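Side-chain contact in DUF4847 domain-containing protein (Bacteroides vulgatus, PDB 4ZGF), which is of unknown function but binds calcium ions and probably belongs to the lipocalin-like calycin proteins: residues Val121-Pro126 and Tyr132-His137. Residues are numbered along the deposited sequence; the frame is centred on the assembly and turned at random. Where two conformers were deposited one is given.
Sequences VLLLAP and YIQFAH. With BEZ (benzoic acid), chain K.
Leu123 lies over one face of the Tyr132 ring in a CH-pi contact. Its CD2 sits 3.8 Å from the centroid of the Tyr132 ring, 23° off the ring normal and displaced toward the CE1 rim. The other methyl turns to Gln134, a residue modelled in two conformers; the contacts given here belong to one of them. In it, Leu123 CD1 is 3.4 Å from Gln134 NE2. The Gln134 chain puts its amide there by running extended, with CG anti to the backbone N (chi1 -174°). The same nitrogen reaches Val121, with Gln134 NE2 3.5 Å from Val121 CB. Replacing Leu123 by an alanine would probably strip this face of the Tyr132 ring of its methyl cover and open a gap beside it.

On the face of Leu122, Leu124, Ile133 and Phe135 the packing is apolar. Leu124 CD1 meets Phe135 CE1 at 3.9 Å, and Leu124 CB touches Ile133 CG2. The carbonyl oxygen of Leu122 lies at the edge of the Phe135 ring, in its plane. That oxygen also accepts the backbone bond from Phe135 N, at 2.8 Å from Leu122 O. Leu122 N returns a bond to Phe135 O, and Leu124 and Ile133 form the second such reciprocal pair. Leu123 and Gln134 are the non-hydrogen-bonded pair between them.

At one end, Val121 and Ala136 line the benzoic acid pocket. Ala136 CB approaches benzoic acid C1 to 3.4 Å, while Val121 CG1 lies near C3. Asn138 and Gln140 bind the ligand by hydrogen bonds.

The two strands form a beta hairpin within the antiparallel sheet. Strand 114-117 pairs with 121-125, and strand 11-21 pairs with 132-136, where Tyr17 stacks on Tyr132. Phe105 of helix 100-111 packs against Ile133 and Phe135.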
ATOM      1  N   VAL A 121       2.779  11.244   0.856  1.00  9.37           N
ATOM      2  CA  VAL A 121       1.957  10.078   0.578  1.00  8.14           C
ATOM      3  C   VAL A 121       2.249   9.493  -0.810  1.00  6.94           C
ATOM      4  O   VAL A 121       2.645  10.187  -1.742  1.00  8.77           O
ATOM      5  CB  VAL A 121       0.414  10.332   0.737  1.00  9.32           C
ATOM      6  CG1 VAL A 121       0.070  10.722   2.183  1.00 12.06           C
ATOM      7  CG2 VAL A 121      -0.110  11.325  -0.283  1.00 10.62           C
ATOM      8  N   LEU A 122       1.974   8.223  -0.902  1.00  6.41           N
ATOM      9  CA  LEU A 122       2.009   7.444  -2.159  1.00  6.21           C
ATOM     10  C   LEU A 122       0.727   6.643  -2.221  1.00  5.82           C
ATOM     11  O   LEU A 122       0.405   5.919  -1.265  1.00  6.89           O
ATOM     12  CB  LEU A 122       3.231   6.511  -2.191  1.00  6.35           C
ATOM     13  CG  LEU A 122       3.329   5.608  -3.414  1.00  6.75           C
ATOM     14  CD1 LEU A 122       3.496   6.376  -4.707  1.00  8.44           C
ATOM     15  CD2 LEU A 122       4.477   4.625  -3.206  1.00  8.29           C
ATOM     16  N   LEU A 123       0.008   6.766  -3.334  1.00  5.69           N
ATOM     17  CA  LEU A 123      -1.241   6.012  -3.573  1.00  5.83           C
ATOM     18  C   LEU A 123      -1.026   5.136  -4.803  1.00  5.33           C
ATOM     19  O   LEU A 123      -0.556   5.636  -5.833  1.00  6.03           O
ATOM     20  CB  LEU A 123      -2.445   6.931  -3.833  1.00  5.93           C
ATOM     21  CG  LEU A 123      -2.976   7.792  -2.686  1.00  6.62           C
ATOM     22  CD1 LEU A 123      -2.015   8.872  -2.267  1.00  8.04           C
ATOM     23  CD2 LEU A 123      -4.284   8.430  -3.141  1.00  7.76           C
ATOM     24  N   LEU A 124      -1.397   3.854  -4.684  1.00  5.57           N
ATOM     25  CA  LEU A 124      -1.292   2.909  -5.788  1.00  5.54           C
ATOM     26  C   LEU A 124      -2.658   2.307  -6.077  1.00  5.59           C
ATOM     27  O   LEU A 124      -3.278   1.744  -5.165  1.00  6.80           O
ATOM     28  CB  LEU A 124      -0.346   1.769  -5.450  1.00  5.94           C
ATOM     29  CG  LEU A 124       1.078   2.158  -5.024  1.00  6.23           C
ATOM     30  CD1 LEU A 124       1.881   0.900  -4.706  1.00  7.17           C
ATOM     31  CD2 LEU A 124       1.809   3.002  -6.085  1.00  7.31           C
ATOM     32  N   ALA A 125      -3.121   2.402  -7.324  1.00  5.53           N
ATOM     33  CA  ALA A 125      -4.465   1.948  -7.723  1.00  5.68           C
ATOM     34  C   ALA A 125      -4.380   0.924  -8.838  1.00  5.23           C
ATOM     35  O   ALA A 125      -3.526   1.036  -9.728  1.00  5.85           O
ATOM     36  CB  ALA A 125      -5.312   3.123  -8.221  1.00  6.26           C
ATOM     37  N   PRO A 126      -5.341   0.008  -8.858  0.80  5.72           N
ATOM     38  CA  PRO A 126      -5.462  -0.939  -9.977  0.80  6.25           C
ATOM     39  C   PRO A 126      -6.195  -0.305 -11.171  0.80  6.31           C
ATOM     40  O   PRO A 126      -6.654   0.840 -11.113  0.80  7.51           O
ATOM     41  CB  PRO A 126      -6.274  -2.068  -9.349  0.80  7.33           C
ATOM     42  CG  PRO A 126      -7.218  -1.342  -8.434  0.80  7.24           C
ATOM     43  CD  PRO A 126      -6.403  -0.216  -7.860  0.80  6.33           C
ATOM     44  N   TYR A 132      -7.500   1.933  -3.698  1.00  6.62           N
ATOM     45  CA  TYR A 132      -6.052   2.165  -3.700  1.00  6.51           C
ATOM     46  C   TYR A 132      -5.504   1.789  -2.343  1.00  6.30           C
ATOM     47  O   TYR A 132      -6.230   1.706  -1.360  1.00  7.45           O
ATOM     48  CB  TYR A 132      -5.682   3.607  -4.070  1.00  6.71           C
ATOM     49  CG  TYR A 132      -6.304   4.708  -3.247  1.00  6.72           C
ATOM     50  CD1 TYR A 132      -5.714   5.180  -2.079  1.00  7.13           C
ATOM     51  CD2 TYR A 132      -7.487   5.304  -3.650  1.00  7.50           C
ATOM     52  CE1 TYR A 132      -6.276   6.209  -1.343  1.00  7.07           C
ATOM     53  CE2 TYR A 132      -8.084   6.306  -2.905  1.00  8.23           C
ATOM     54  CZ  TYR A 132      -7.478   6.776  -1.754  1.00  7.54           C
ATOM     55  OH  TYR A 132      -8.096   7.788  -1.064  1.00  8.71           O
ATOM     56  N   ILE A 133      -4.185   1.593  -2.300  1.00  6.30           N
ATOM     57  CA  ILE A 133      -3.457   1.497  -1.023  1.00  6.20           C
ATOM     58  C   ILE A 133      -2.686   2.803  -0.893  1.00  5.90           C
ATOM     59  O   ILE A 133      -2.116   3.321  -1.864  1.00  7.00           O
ATOM     60  CB  ILE A 133      -2.590   0.238  -0.954  1.00  7.23           C
ATOM     61  CG1 ILE A 133      -1.898   0.138   0.403  1.00  7.74           C
ATOM     62  CG2 ILE A 133      -1.635   0.111  -2.132  1.00  7.56           C
ATOM     63  CD1 ILE A 133      -1.227  -1.212   0.638  1.00  9.07           C
ATOM     64  N   GLN A 134      -2.643   3.327   0.340  0.50  5.85           N
ATOM     65  CA  GLN A 134      -1.923   4.560   0.638  0.50  5.81           C
ATOM     66  C   GLN A 134      -0.808   4.286   1.631  0.50  5.53           C
ATOM     67  O   GLN A 134      -1.016   3.576   2.636  0.50  6.00           O
ATOM     68  CB  GLN A 134      -2.869   5.643   1.173  0.50  6.29           C
ATOM     69  CG  GLN A 134      -2.192   7.005   1.358  0.50  6.74           C
ATOM     70  CD  GLN A 134      -3.118   8.156   1.722  0.50  7.38           C
ATOM     71  OE1 GLN A 134      -3.937   8.068   2.641  0.50  9.65           O
ATOM     72  NE2 GLN A 134      -2.956   9.264   1.026  0.50  6.32           N
ATOM     73  N   PHE A 135       0.338   4.897   1.360  1.00  5.80           N
ATOM     74  CA  PHE A 135       1.511   4.838   2.237  1.00  5.64           C
ATOM     75  C   PHE A 135       1.928   6.250   2.664  1.00  5.55           C
ATOM     76  O   PHE A 135       1.631   7.234   1.990  1.00  6.52           O
ATOM     77  CB  PHE A 135       2.718   4.267   1.475  1.00  5.52           C
ATOM     78  CG  PHE A 135       2.539   2.883   0.913  1.00  5.75           C
ATOM     79  CD1 PHE A 135       1.972   2.683  -0.326  1.00  7.25           C
ATOM     80  CD2 PHE A 135       3.002   1.761   1.601  1.00  6.35           C
ATOM     81  CE1 PHE A 135       1.871   1.388  -0.846  1.00  8.79           C
ATOM     82  CE2 PHE A 135       2.895   0.496   1.071  1.00  7.95           C
ATOM     83  CZ  PHE A 135       2.353   0.324  -0.148  1.00  9.02           C
ATOM     84  N   ALA A 136       2.669   6.290   3.769  1.00  5.53           N
ATOM     85  CA  ALA A 136       3.317   7.500   4.272  1.00  5.90           C
ATOM     86  C   ALA A 136       4.780   7.198   4.605  1.00  5.65           C
ATOM     87  O   ALA A 136       5.186   6.025   4.654  1.00  6.12           O
ATOM     88  CB  ALA A 136       2.598   8.003   5.536  1.00  7.24           C
ATOM     89  N   HIS A 137       5.578   8.232   4.883  1.00  5.69           N
ATOM     90  CA  HIS A 137       6.979   8.008   5.230  1.00  5.96           C
ATOM     91  C   HIS A 137       7.258   7.814   6.716  1.00  6.53           C
ATOM     92  O   HIS A 137       8.391   7.709   7.131  1.00  9.02           O
ATOM     93  CB  HIS A 137       7.862   9.114   4.702  1.00  6.46           C
ATOM     94  CG  HIS A 137       8.128   9.041   3.225  1.00  6.73           C
ATOM     95  ND1 HIS A 137       8.616   7.895   2.616  1.00  6.61           N
ATOM     96  CD2 HIS A 137       8.031   9.964   2.253  1.00  8.15           C
ATOM     97  CE1 HIS A 137       8.829   8.140   1.343  1.00  7.52           C
ATOM     98  NE2 HIS A 137       8.473   9.376   1.091  1.00  8.09           N
TER
HETATM   99  C   BEZ K 210       2.580  10.367   8.173  1.00 11.40           C
HETATM  100  O1  BEZ K 210       2.490   9.574   9.177  1.00 12.01           O
HETATM  101  O2  BEZ K 210       3.666  10.972   7.829  1.00 11.63           O
HETATM  102  C1  BEZ K 210       1.345  10.618   7.350  1.00 10.98           C
HETATM  103  C2  BEZ K 210       1.320  11.651   6.376  1.00 11.51           C
HETATM  104  C3  BEZ K 210       0.171  11.806   5.591  1.00 12.09           C
HETATM  105  C4  BEZ K 210      -0.944  10.964   5.722  1.00 11.82           C
HETATM  106  C5  BEZ K 210      -0.930   9.896   6.706  1.00 10.75           C
HETATM  107  C6  BEZ K 210       0.218   9.776   7.488  1.00 10.69           C